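Local coordinates for protein Abbfa_003403 (Acinetobacter baumannii, PDB 4ZXH) that probably builds and releases a peptide product as a four-domain nonribosomal peptide synthetase, with condensation, adenylation, carrier and thioesterase domains working in turn, at residues Asn572-Ala577 / Leu592-Pro597; Val534-Asp539 / Pro545-Gly550; Ile200-Ala205 / Ser336-Ala341; Thr280-Arg285 / Lys329-Ala334; Glu799-Val804 / Arg835-Leu840. One frame throughout, in Å; residues are numbered along the deposited sequence.

Interaction 1. Residues Asn572-Ala577 / Leu592-Pro597; sequences NIIEDA and LNVSVP
Beside the four-stranded parallel sheet of the adenylation domain, I574 on helix 567-577 packs against V594 and V596 in the loop that leads to the edge strand 598-600. The isoleucine uses two branches for two partners. Its branch methyl CG2, which stands anti to the backbone N (CG1 chi1 -56°), meets V596 CG2 at 3.8 Å. The other arm passes V594 at longer range, with I574 CG1 4.4 Å from V594 CG1. I574 and V596 slant across one another and meet methyl to methyl.

S595 centres an inverse gamma turn in the loop, with a weak hydrogen bond of 3.0 Å from V596 N to V594 O, and V594 and V596 on its two sides both point to the helix. I574 belongs to the closed hydrophobic interior, whereas both valines are partly exposed; the contact is purely apolar and small. I582 of strand 581-584 touches all three side chains, and the backbone of P597 bonds to that of I582 as the loop joins the sheet. At the other end of the segment, D576 OD2 bonds to the hydroxyl of Y626, and A577 O accepts from R533 NE.

Helix 567-577 connects strands 557-560 and 581-584, which are parallel and have strand 533-537 between them. A helix laid over a parallel sheet in this way is characteristic of a beta-alpha-beta crossover.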
# COMPACT_ATOMS: atom_id res chain seq x y z
N ASN A 572 28.55 27.83 -21.61
CA ASN A 572 29.09 27.45 -20.30
C ASN A 572 30.17 26.36 -20.40
O ASN A 572 31.16 26.39 -19.66
CB ASN A 572 27.98 26.97 -19.36
CG ASN A 572 27.12 28.10 -18.84
OD1 ASN A 572 27.47 29.29 -18.96
ND2 ASN A 572 25.99 27.75 -18.23
N ILE A 573 29.98 25.40 -21.30
CA ILE A 573 30.99 24.39 -21.53
C ILE A 573 32.26 25.00 -22.15
O ILE A 573 33.38 24.71 -21.69
CB ILE A 573 30.46 23.27 -22.44
CG1 ILE A 573 29.24 22.61 -21.81
CG2 ILE A 573 31.55 22.22 -22.71
CD1 ILE A 573 28.76 21.37 -22.55
N ILE A 574 32.09 25.84 -23.17
CA ILE A 574 33.22 26.47 -23.84
C ILE A 574 34.10 27.16 -22.82
O ILE A 574 35.31 26.98 -22.83
CB ILE A 574 32.80 27.55 -24.88
CG1 ILE A 574 31.84 26.99 -25.95
CG2 ILE A 574 34.03 28.17 -25.51
CD1 ILE A 574 32.41 25.91 -26.75
N GLU A 575 33.46 27.93 -21.93
CA GLU A 575 34.15 28.79 -20.98
C GLU A 575 34.96 28.02 -19.93
O GLU A 575 36.06 28.42 -19.55
CB GLU A 575 33.15 29.71 -20.29
CG GLU A 575 33.81 30.73 -19.38
CD GLU A 575 32.85 31.80 -18.89
OE1 GLU A 575 31.62 31.59 -18.97
OE2 GLU A 575 33.33 32.87 -18.44
N ASP A 576 34.39 26.91 -19.45
CA ASP A 576 35.03 26.09 -18.45
C ASP A 576 36.15 25.24 -19.06
O ASP A 576 37.22 25.07 -18.46
CB ASP A 576 33.99 25.20 -17.76
CG ASP A 576 34.58 24.30 -16.67
OD1 ASP A 576 34.86 24.78 -15.54
OD2 ASP A 576 34.74 23.09 -16.94
N ALA A 577 35.90 24.72 -20.27
CA ALA A 577 36.82 23.77 -20.90
C ALA A 577 38.00 24.46 -21.59
O ALA A 577 39.03 23.83 -21.82
CB ALA A 577 36.06 22.89 -21.90
N LEU A 592 27.53 29.87 -33.19
CA LEU A 592 27.75 30.48 -31.88
C LEU A 592 28.69 31.67 -32.03
O LEU A 592 29.67 31.62 -32.78
CB LEU A 592 28.31 29.46 -30.88
N ASN A 593 28.36 32.75 -31.33
CA ASN A 593 29.27 33.88 -31.19
C ASN A 593 30.18 33.58 -30.00
O ASN A 593 29.81 33.81 -28.84
CB ASN A 593 28.52 35.21 -30.99
N VAL A 594 31.35 33.03 -30.30
CA VAL A 594 32.31 32.67 -29.27
C VAL A 594 33.71 33.15 -29.64
O VAL A 594 34.06 33.23 -30.82
CB VAL A 594 32.35 31.14 -29.00
CG1 VAL A 594 31.11 30.71 -28.21
CG2 VAL A 594 32.47 30.36 -30.31
N SER A 595 34.48 33.49 -28.63
CA SER A 595 35.84 33.97 -28.83
C SER A 595 36.80 32.78 -28.84
O SER A 595 37.72 32.70 -28.03
CB SER A 595 36.21 34.97 -27.74
OG SER A 595 35.42 36.14 -27.85
N VAL A 596 36.56 31.85 -29.76
CA VAL A 596 37.33 30.62 -29.87
C VAL A 596 37.44 30.23 -31.34
O VAL A 596 36.44 30.22 -32.04
CB VAL A 596 36.69 29.46 -29.08
CG1 VAL A 596 37.33 28.14 -29.44
CG2 VAL A 596 36.77 29.70 -27.59
N PRO A 597 38.66 29.93 -31.82
CA PRO A 597 38.86 29.54 -33.22
C PRO A 597 37.99 28.36 -33.64
O PRO A 597 37.76 27.45 -32.85
CB PRO A 597 40.34 29.17 -33.27
CG PRO A 597 40.95 29.96 -32.20
CD PRO A 597 39.94 30.01 -31.09

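Interaction 2. Residues Val534-Asp539 / Pro545-Gly550; sequences VGLMLD and PAAILG
L536 reaches from strand 533-537 toward helix 543-553 and spreads its two methyls over neighbouring helical residues. L536 CD1 lies against A547 CB at 4.0 Å, and L536 CD2 meets I548 CD1 at 4.1 Å. The fork faces the helix because CG stands anti to the backbone N (chi1 -175°), beside the carbonyl carbon. I548 arrives differently. Its side chain sets out away from the strand, and the bend at its second torsion (chi2 -88°) brings CD1 back to the leucine, which it crosses at about a right angle.

Two residues further along, L538 also points to the helix and brings CD1 to 3.6 Å from A547 CB. Both leucines thus reach the single methyl of A547, from the same side, and the CA atoms of L536 and A547 are 8.1 Å apart. All four touching residues are buried and only carbon meets carbon. L583 of strand 581-584 flanks L536, while A546 and L549 of the same helix as A547 pack against helix 509-525. The hydroxyl of Y669 is hydrogen-bonded to both L536 O and L538 N.

V534 and L536 also make backbone bonds to V559 on strand 557-560. Strand 533-537, helix 543-553 and the adjacent parallel strand 557-560 form a classic beta-alpha-beta unit, here in the adenylation domain.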
# COMPACT_ATOMS: atom_id res chain seq x y z
N VAL A 534 39.86 19.79 -27.82
CA VAL A 534 39.21 20.17 -29.08
C VAL A 534 37.70 20.08 -28.97
O VAL A 534 37.14 18.99 -28.77
CB VAL A 534 39.69 19.30 -30.23
CG1 VAL A 534 38.82 19.51 -31.47
CG2 VAL A 534 41.15 19.58 -30.52
N GLY A 535 37.03 21.23 -29.09
CA GLY A 535 35.58 21.27 -29.12
C GLY A 535 35.07 20.53 -30.34
O GLY A 535 35.63 20.65 -31.44
N LEU A 536 34.02 19.75 -30.16
CA LEU A 536 33.46 18.98 -31.26
C LEU A 536 31.98 19.28 -31.43
O LEU A 536 31.16 18.86 -30.61
CB LEU A 536 33.68 17.50 -31.03
CG LEU A 536 33.25 16.60 -32.18
CD1 LEU A 536 33.92 17.04 -33.48
CD2 LEU A 536 33.60 15.15 -31.83
N MET A 537 31.64 20.00 -32.50
CA MET A 537 30.27 20.41 -32.75
C MET A 537 29.81 19.90 -34.12
O MET A 537 29.89 20.63 -35.11
CB MET A 537 30.15 21.94 -32.68
CG MET A 537 28.73 22.46 -32.56
SD MET A 537 28.59 24.26 -32.63
CE MET A 537 29.29 24.75 -31.07
N LEU A 538 29.33 18.65 -34.17
CA LEU A 538 28.94 18.00 -35.43
C LEU A 538 27.48 17.54 -35.50
O LEU A 538 26.83 17.37 -34.47
CB LEU A 538 29.84 16.79 -35.68
CG LEU A 538 31.34 17.03 -35.86
CD1 LEU A 538 32.03 15.76 -36.35
CD2 LEU A 538 31.60 18.20 -36.80
N ASP A 539 26.99 17.33 -36.72
CA ASP A 539 25.73 16.62 -36.95
C ASP A 539 26.01 15.13 -37.05
O ASP A 539 27.15 14.73 -37.31
CB ASP A 539 25.04 17.09 -38.24
CG ASP A 539 24.15 18.29 -38.02
OD1 ASP A 539 23.62 18.44 -36.90
OD2 ASP A 539 23.98 19.10 -38.97
N PRO A 545 32.20 9.31 -36.11
CA PRO A 545 33.22 8.40 -35.57
C PRO A 545 34.62 8.77 -36.02
O PRO A 545 35.56 8.66 -35.23
CB PRO A 545 32.81 7.03 -36.13
CG PRO A 545 31.32 7.15 -36.33
CD PRO A 545 31.10 8.57 -36.78
N ALA A 546 34.75 9.21 -37.27
CA ALA A 546 36.06 9.60 -37.80
C ALA A 546 36.64 10.82 -37.07
O ALA A 546 37.85 10.91 -36.84
CB ALA A 546 35.96 9.86 -39.29
N ALA A 547 35.79 11.77 -36.68
CA ALA A 547 36.25 12.95 -35.96
C ALA A 547 36.84 12.56 -34.60
O ALA A 547 37.91 13.05 -34.23
CB ALA A 547 35.12 13.95 -35.78
N ILE A 548 36.15 11.69 -33.88
CA ILE A 548 36.65 11.21 -32.59
C ILE A 548 38.06 10.66 -32.75
O ILE A 548 38.99 11.07 -32.06
CB ILE A 548 35.77 10.09 -31.99
CG1 ILE A 548 34.29 10.48 -31.94
CG2 ILE A 548 36.32 9.68 -30.63
CD1 ILE A 548 33.84 11.21 -30.72
N LEU A 549 38.22 9.73 -33.68
CA LEU A 549 39.49 9.03 -33.80
C LEU A 549 40.57 9.93 -34.36
O LEU A 549 41.74 9.77 -34.03
CB LEU A 549 39.33 7.78 -34.66
CG LEU A 549 38.47 6.67 -34.04
CD1 LEU A 549 38.16 5.57 -35.02
CD2 LEU A 549 39.18 6.10 -32.83
N GLY A 550 40.18 10.88 -35.20
CA GLY A 550 41.12 11.82 -35.79
C GLY A 550 41.70 12.70 -34.69
O GLY A 550 42.92 12.87 -34.60

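Interaction 3. Residues Ile200-Ala205 / Ser336-Ala341; sequences IFWKNA and SRVVEA
W202 swings its indole beside its own backbone N, with CG anti to the carbonyl carbon (chi1 -71°), and V338 turns CG2 the same way from helix 335-342, so the methyl comes to rest over the ring. V338 CG2 is 4.2 Å from the centroid of the five-membered ring of W202 and 27° off its normal, a CH-pi contact made over the face. The other valine methyl, CG1, sits 4.0 Å from W202 CB. The opposite face of the indole is covered by CD2 of F201, next to it in sequence, and NE1 is hydrogen-bonded to H330 O, which together fix the ring's rotation.

K203, the next residue of helix 197-205, is bent at both its outer torsions, which carries NZ to A341. Its NZ donates to A341 O at 3.0 Å. The approach is far from straight: the C=O...N angle is 106° and the nitrogen stands well above the carbonyl plane. R337 lies nearby with a like charge, NH1 being 6.1 Å from K203 NZ, but its NH2 is engaged by D194. S336 and V339, on the same helix as R337, touch the phosphopantetheine.

A341 belongs to the last turn of helix 335-342, whose partial negative end would probably attract the lysine ammonium. The steep, off-plane approach suggests that electrostatics count for more here than a bond directed at a lone pair.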
# COMPACT_ATOMS: atom_id res chain seq x y z
N ILE A 200 -3.90 8.49 28.81
CA ILE A 200 -3.09 9.63 28.44
C ILE A 200 -1.63 9.22 28.22
O ILE A 200 -1.00 9.67 27.26
CB ILE A 200 -3.16 10.72 29.52
CG1 ILE A 200 -4.60 11.21 29.65
CG2 ILE A 200 -2.22 11.87 29.20
CD1 ILE A 200 -4.88 11.88 30.98
N PHE A 201 -1.12 8.36 29.10
CA PHE A 201 0.25 7.86 28.99
C PHE A 201 0.54 7.31 27.60
O PHE A 201 1.52 7.70 26.96
CB PHE A 201 0.53 6.79 30.03
CG PHE A 201 1.87 6.12 29.87
CD1 PHE A 201 2.97 6.56 30.58
CD2 PHE A 201 2.03 5.03 29.01
CE1 PHE A 201 4.21 5.95 30.44
CE2 PHE A 201 3.27 4.42 28.86
CZ PHE A 201 4.36 4.87 29.58
N TRP A 202 -0.32 6.39 27.14
CA TRP A 202 -0.14 5.75 25.85
C TRP A 202 -0.32 6.73 24.70
O TRP A 202 0.38 6.68 23.69
CB TRP A 202 -1.11 4.59 25.68
CG TRP A 202 -0.79 3.42 26.54
CD1 TRP A 202 -1.56 2.91 27.53
CD2 TRP A 202 0.40 2.62 26.49
NE1 TRP A 202 -0.93 1.83 28.11
CE2 TRP A 202 0.27 1.64 27.49
CE3 TRP A 202 1.55 2.64 25.70
CZ2 TRP A 202 1.25 0.68 27.71
CZ3 TRP A 202 2.52 1.70 25.93
CH2 TRP A 202 2.37 0.73 26.92
N LYS A 203 -1.28 7.63 24.87
CA LYS A 203 -1.57 8.62 23.84
C LYS A 203 -0.31 9.46 23.61
O LYS A 203 0.02 9.79 22.48
CB LYS A 203 -2.77 9.48 24.26
CG LYS A 203 -3.58 10.06 23.10
CD LYS A 203 -4.62 11.05 23.61
CE LYS A 203 -5.93 10.38 24.02
NZ LYS A 203 -6.73 9.90 22.85
N ASN A 204 0.43 9.75 24.68
CA ASN A 204 1.67 10.53 24.54
C ASN A 204 2.86 9.68 24.11
O ASN A 204 3.71 10.11 23.33
CB ASN A 204 1.99 11.27 25.85
CG ASN A 204 1.01 12.42 26.12
OD1 ASN A 204 0.42 12.98 25.19
ND2 ASN A 204 0.83 12.76 27.39
N ALA A 205 2.93 8.46 24.62
CA ALA A 205 4.02 7.56 24.28
C ALA A 205 4.04 7.25 22.78
O ALA A 205 5.11 7.05 22.21
CB ALA A 205 3.90 6.26 25.10
N SER A 336 -6.59 -2.53 21.90
CA SER A 336 -7.65 -2.03 21.03
C SER A 336 -8.11 -0.66 21.49
O SER A 336 -8.44 0.20 20.69
CB SER A 336 -8.83 -3.00 20.98
OG SER A 336 -9.48 -3.09 22.24
N ARG A 337 -8.13 -0.46 22.80
CA ARG A 337 -8.53 0.84 23.31
C ARG A 337 -7.44 1.87 23.04
O ARG A 337 -7.74 3.05 22.85
CB ARG A 337 -8.83 0.76 24.81
CG ARG A 337 -9.35 2.06 25.41
CD ARG A 337 -10.68 2.44 24.80
NE ARG A 337 -11.29 3.60 25.43
CZ ARG A 337 -11.12 4.86 25.02
NH1 ARG A 337 -10.35 5.13 23.97
NH2 ARG A 337 -11.72 5.85 25.67
N VAL A 338 -6.18 1.45 23.00
CA VAL A 338 -5.09 2.38 22.68
C VAL A 338 -5.18 2.81 21.22
O VAL A 338 -4.97 3.98 20.90
CB VAL A 338 -3.70 1.78 22.96
CG1 VAL A 338 -2.61 2.72 22.45
CG2 VAL A 338 -3.52 1.53 24.43
N VAL A 339 -5.48 1.86 20.32
CA VAL A 339 -5.54 2.20 18.91
C VAL A 339 -6.71 3.14 18.67
O VAL A 339 -6.61 4.09 17.89
CB VAL A 339 -5.67 0.97 18.03
CG1 VAL A 339 -6.18 1.35 16.65
CG2 VAL A 339 -4.34 0.28 17.92
N GLU A 340 -7.81 2.91 19.39
CA GLU A 340 -8.96 3.80 19.33
C GLU A 340 -8.59 5.23 19.72
O GLU A 340 -9.03 6.18 19.08
CB GLU A 340 -10.09 3.26 20.21
CG GLU A 340 -11.28 4.20 20.45
CD GLU A 340 -12.40 3.56 21.29
OE1 GLU A 340 -12.33 2.35 21.62
OE2 GLU A 340 -13.36 4.28 21.64
N ALA A 341 -7.75 5.38 20.75
CA ALA A 341 -7.40 6.71 21.28
C ALA A 341 -6.38 7.43 20.42
O ALA A 341 -6.49 8.62 20.20
CB ALA A 341 -6.88 6.59 22.71

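Interaction 4. Residues Thr280-Arg285 / Lys329-Ala334; sequences TPVAGR and KHQKIA
A type I beta turn, H330 to I333 in the condensation domain, carries Q331 out toward V282 on the loop that follows strand 275-279. Q331 CG sits between the backbone N and the carbonyl carbon (chi1 82°), a crowded position for a first torsion. Beyond it the chain is extended (chi2 -171°), so the terminal amide is delivered to the valine rather than folded back over the turn. V282 places CG1 anti to its carbonyl carbon (chi1 -58°), which brings CG2 round to face the incoming amide, and the two side chains slant across each other. G284 offers its CA next to the same amide group.

The contact is of van der Waals type, on the surface, with a polar group resting on an aliphatic methyl. N299 helps hold both loops: its backbone bonds to that of V282, and its ND2 donates to Q331 O and I333 O. Next to V282, P281 touches the phosphopantetheine, while R285 turns away to a salt bridge with D151. Past the turn, A334 is the N-cap residue of helix 335-342. Within the contact itself, V282 CG2 lies 4.2 Å from Q331 CD.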
# COMPACT_ATOMS: atom_id res chain seq x y z
N THR A 280 4.92 -5.86 22.66
CA THR A 280 5.22 -6.91 23.64
C THR A 280 4.02 -7.34 24.49
O THR A 280 3.67 -6.68 25.45
CB THR A 280 6.29 -6.49 24.66
OG1 THR A 280 7.41 -5.91 23.99
CG2 THR A 280 6.75 -7.72 25.44
N PRO A 281 3.40 -8.46 24.13
CA PRO A 281 2.39 -9.14 24.95
C PRO A 281 2.75 -9.24 26.43
O PRO A 281 3.89 -9.58 26.76
CB PRO A 281 2.36 -10.53 24.34
CG PRO A 281 2.56 -10.26 22.88
CD PRO A 281 3.51 -9.07 22.80
N VAL A 282 1.78 -8.96 27.30
CA VAL A 282 1.92 -9.23 28.71
C VAL A 282 0.88 -10.26 29.14
O VAL A 282 -0.21 -10.32 28.58
CB VAL A 282 1.79 -7.96 29.56
CG1 VAL A 282 2.82 -6.95 29.12
CG2 VAL A 282 0.38 -7.38 29.45
N ALA A 283 1.25 -11.07 30.13
CA ALA A 283 0.40 -12.16 30.61
C ALA A 283 -0.98 -11.68 31.03
O ALA A 283 -1.98 -12.35 30.76
CB ALA A 283 1.09 -12.87 31.80
N GLY A 284 -1.04 -10.54 31.70
CA GLY A 284 -2.30 -9.90 32.04
C GLY A 284 -3.07 -10.42 33.25
O GLY A 284 -4.25 -10.07 33.40
N ARG A 285 -2.44 -11.21 34.11
CA ARG A 285 -3.17 -11.75 35.27
C ARG A 285 -2.58 -11.21 36.58
O ARG A 285 -1.93 -11.94 37.34
CB ARG A 285 -3.15 -13.28 35.28
CG ARG A 285 -3.50 -13.90 33.95
CD ARG A 285 -3.06 -15.34 33.88
NE ARG A 285 -3.46 -15.99 32.63
CZ ARG A 285 -4.42 -16.92 32.56
NH1 ARG A 285 -5.04 -17.31 33.68
NH2 ARG A 285 -4.72 -17.48 31.40
N LYS A 329 3.27 -0.20 34.24
CA LYS A 329 2.31 0.45 35.14
C LYS A 329 0.93 0.61 34.47
O LYS A 329 -0.10 0.44 35.10
CB LYS A 329 2.82 1.83 35.59
CG LYS A 329 4.02 1.84 36.55
CD LYS A 329 4.35 3.28 36.98
CE LYS A 329 5.53 3.37 37.95
NZ LYS A 329 5.83 4.79 38.34
N HIS A 330 0.93 0.91 33.18
CA HIS A 330 -0.31 1.24 32.50
C HIS A 330 -0.76 0.13 31.56
O HIS A 330 -1.35 0.40 30.51
CB HIS A 330 -0.14 2.54 31.73
CG HIS A 330 0.40 3.65 32.56
ND1 HIS A 330 -0.36 4.34 33.48
CD2 HIS A 330 1.65 4.18 32.64
CE1 HIS A 330 0.38 5.25 34.08
NE2 HIS A 330 1.61 5.18 33.58
N GLN A 331 -0.48 -1.11 31.93
CA GLN A 331 -0.75 -2.24 31.05
C GLN A 331 -2.21 -2.65 31.08
O GLN A 331 -2.64 -3.49 30.30
CB GLN A 331 0.12 -3.43 31.42
CG GLN A 331 -0.44 -4.22 32.57
CD GLN A 331 0.52 -5.27 33.06
OE1 GLN A 331 1.63 -4.95 33.48
NE2 GLN A 331 0.11 -6.54 32.98
N LYS A 332 -2.99 -2.07 32.00
CA LYS A 332 -4.39 -2.44 32.12
C LYS A 332 -5.20 -2.04 30.87
O LYS A 332 -6.17 -2.72 30.52
CB LYS A 332 -5.02 -1.83 33.40
CG LYS A 332 -4.91 -0.30 33.58
CD LYS A 332 -5.23 0.07 35.04
CE LYS A 332 -5.28 1.57 35.32
NZ LYS A 332 -6.47 2.26 34.74
N ILE A 333 -4.78 -0.97 30.20
CA ILE A 333 -5.43 -0.50 28.99
C ILE A 333 -5.23 -1.47 27.83
O ILE A 333 -4.09 -1.79 27.46
CB ILE A 333 -4.91 0.89 28.56
CG1 ILE A 333 -5.17 1.92 29.66
CG2 ILE A 333 -5.57 1.34 27.30
CD1 ILE A 333 -6.60 1.89 30.18
N ALA A 334 -6.34 -1.94 27.24
CA ALA A 334 -6.28 -2.91 26.15
C ALA A 334 -5.74 -2.27 24.90
O ALA A 334 -5.98 -1.08 24.65
CB ALA A 334 -7.64 -3.49 25.88

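Interaction 5. Residues Glu799-Val804 / Arg835-Leu840; sequences EQQRLV and RTLPSL
The guanidinium of R835 has a methyl on one face: L837 CD2 sits 4.0 Å above its plane, over the centre. The second methyl of that leucine serves the contact, with L837 CD1 4.0 Å from Q801 CG. Leucine and glutamine cross at about a right angle, and the glutamine is touched at CB and CG; beyond them its chain bends (chi2 75°). W813, on strand 809-816, packs on both Q801 and L837.

The polar link lies beside this pair. S839 OG donates to Q801 O at 2.7 Å; the C=O...O angle is 155° and the hydroxyl oxygen is tilted 23° from the carbonyl plane, a fairly direct approach. S839 holds OG between its backbone N and carbonyl carbon, pointing across to the other loop.

The two loops belong to the antiparallel sheet in which strand 809-816 pairs with 792-797 on one side and 846-855 on the other. Segment 799-804 lies in the connection between strands 792-797 and 809-816, and segment 835-840 leads from the short strand 834-835 into 846-855. The latter makes a type I beta turn from L837 to L840, closed by L840 N on L837 O at 3.0 Å, and S839 is on it.

Further along, L803 and L840 slant across each other, with L803 CD1 4.0 Å from L840 CD2. Y795 and L846 of the sheet also touch L840. R802 heads away from the contact, its NE in a salt bridge with D798 OD2.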
# COMPACT_ATOMS: atom_id res chain seq x y z
N GLU A 799 27.42 6.24 6.24
CA GLU A 799 27.89 7.62 6.33
C GLU A 799 29.25 7.77 7.03
O GLU A 799 29.86 8.83 6.98
CB GLU A 799 26.82 8.46 7.03
CG GLU A 799 25.44 8.36 6.37
CD GLU A 799 24.33 9.01 7.19
OE1 GLU A 799 24.60 9.48 8.31
OE2 GLU A 799 23.17 9.03 6.70
N GLN A 800 29.73 6.71 7.69
CA GLN A 800 31.07 6.71 8.26
C GLN A 800 32.05 5.97 7.36
O GLN A 800 33.21 5.79 7.71
CB GLN A 800 31.08 6.09 9.65
CG GLN A 800 30.66 7.04 10.75
CD GLN A 800 29.30 7.65 10.51
OE1 GLN A 800 28.27 6.98 10.70
NE2 GLN A 800 29.27 8.91 10.08
N GLN A 801 31.57 5.56 6.19
CA GLN A 801 32.35 4.82 5.19
C GLN A 801 32.83 3.45 5.69
O GLN A 801 33.96 3.06 5.43
CB GLN A 801 33.54 5.66 4.71
CG GLN A 801 33.17 6.77 3.73
CD GLN A 801 32.50 7.95 4.40
OE1 GLN A 801 33.02 8.51 5.37
NE2 GLN A 801 31.32 8.33 3.90
N ARG A 802 31.97 2.74 6.42
CA ARG A 802 32.20 1.34 6.77
C ARG A 802 31.35 0.43 5.87
O ARG A 802 30.30 0.83 5.39
CB ARG A 802 31.86 1.09 8.23
CG ARG A 802 32.76 1.78 9.23
CD ARG A 802 32.22 1.58 10.65
NE ARG A 802 30.85 2.07 10.74
CZ ARG A 802 30.17 2.19 11.88
NH1 ARG A 802 30.73 1.87 13.04
NH2 ARG A 802 28.92 2.65 11.85
N LEU A 803 31.81 -0.80 5.66
CA LEU A 803 31.08 -1.78 4.86
C LEU A 803 29.79 -2.23 5.56
O LEU A 803 29.83 -2.83 6.64
CB LEU A 803 31.96 -2.98 4.58
CG LEU A 803 33.20 -2.73 3.72
CD1 LEU A 803 34.18 -3.86 3.90
CD2 LEU A 803 32.80 -2.58 2.27
N VAL A 804 28.64 -1.98 4.92
CA VAL A 804 27.35 -2.25 5.56
C VAL A 804 27.09 -3.76 5.71
O VAL A 804 27.66 -4.57 4.98
CB VAL A 804 26.19 -1.61 4.77
CG1 VAL A 804 26.38 -0.11 4.70
CG2 VAL A 804 26.08 -2.22 3.38
N ARG A 835 38.76 9.45 -3.63
CA ARG A 835 39.58 9.28 -2.43
C ARG A 835 39.97 7.83 -2.26
O ARG A 835 39.30 6.93 -2.78
CB ARG A 835 38.83 9.72 -1.17
CG ARG A 835 38.21 11.08 -1.20
CD ARG A 835 37.12 11.20 -0.17
NE ARG A 835 37.67 11.35 1.16
CZ ARG A 835 36.95 11.22 2.28
NH1 ARG A 835 35.65 10.93 2.21
NH2 ARG A 835 37.54 11.38 3.47
N THR A 836 41.03 7.59 -1.50
CA THR A 836 41.20 6.30 -0.85
C THR A 836 40.59 6.42 0.54
O THR A 836 40.51 7.52 1.09
CB THR A 836 42.64 5.89 -0.72
OG1 THR A 836 43.25 6.65 0.33
CG2 THR A 836 43.36 6.14 -2.03
N LEU A 837 40.17 5.30 1.10
CA LEU A 837 39.54 5.34 2.41
C LEU A 837 40.31 4.49 3.41
O LEU A 837 40.78 3.40 3.07
CB LEU A 837 38.09 4.89 2.31
CG LEU A 837 37.19 5.79 1.45
CD1 LEU A 837 35.81 5.16 1.24
CD2 LEU A 837 37.07 7.16 2.09
N PRO A 838 40.45 4.98 4.66
CA PRO A 838 41.17 4.25 5.71
C PRO A 838 40.52 2.91 6.02
O PRO A 838 41.20 1.95 6.35
CB PRO A 838 41.09 5.18 6.92
CG PRO A 838 40.92 6.54 6.31
CD PRO A 838 40.05 6.33 5.10
N SER A 839 39.20 2.86 5.88
CA SER A 839 38.43 1.66 6.16
C SER A 839 38.52 0.64 5.02
O SER A 839 37.93 -0.44 5.11
CB SER A 839 36.98 2.05 6.41
OG SER A 839 36.63 3.13 5.56
N LEU A 840 39.23 0.99 3.96
CA LEU A 840 39.47 0.09 2.83
C LEU A 840 40.89 0.28 2.30
O LEU A 840 41.10 0.63 1.14
CB LEU A 840 38.45 0.33 1.70
CG LEU A 840 37.04 -0.24 1.85
CD1 LEU A 840 36.18 0.12 0.64
CD2 LEU A 840 37.08 -1.75 2.04

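Interactions 1 and 2 share the four-stranded parallel sheet of the adenylation domain; their centres are about 16 Å apart, and strand 581-584 contributes I582 to the first and L583 to the second. Interaction 5 joins two loops of another, antiparallel sheet, its centre about 39 Å from that of interaction 1. Interactions 3 and 4 lie in the condensation domain, with centres about 13 Å apart, and they touch directly: the rings of F201 and H330 stack, and V338 CG2 is 3.5 Å from I333 CG2. Both border the bound phosphopantetheine, about 8 Å from the V338 side chain and about 10 Å from that of V282. About 66 Å separates the centres of interactions 1 and 3.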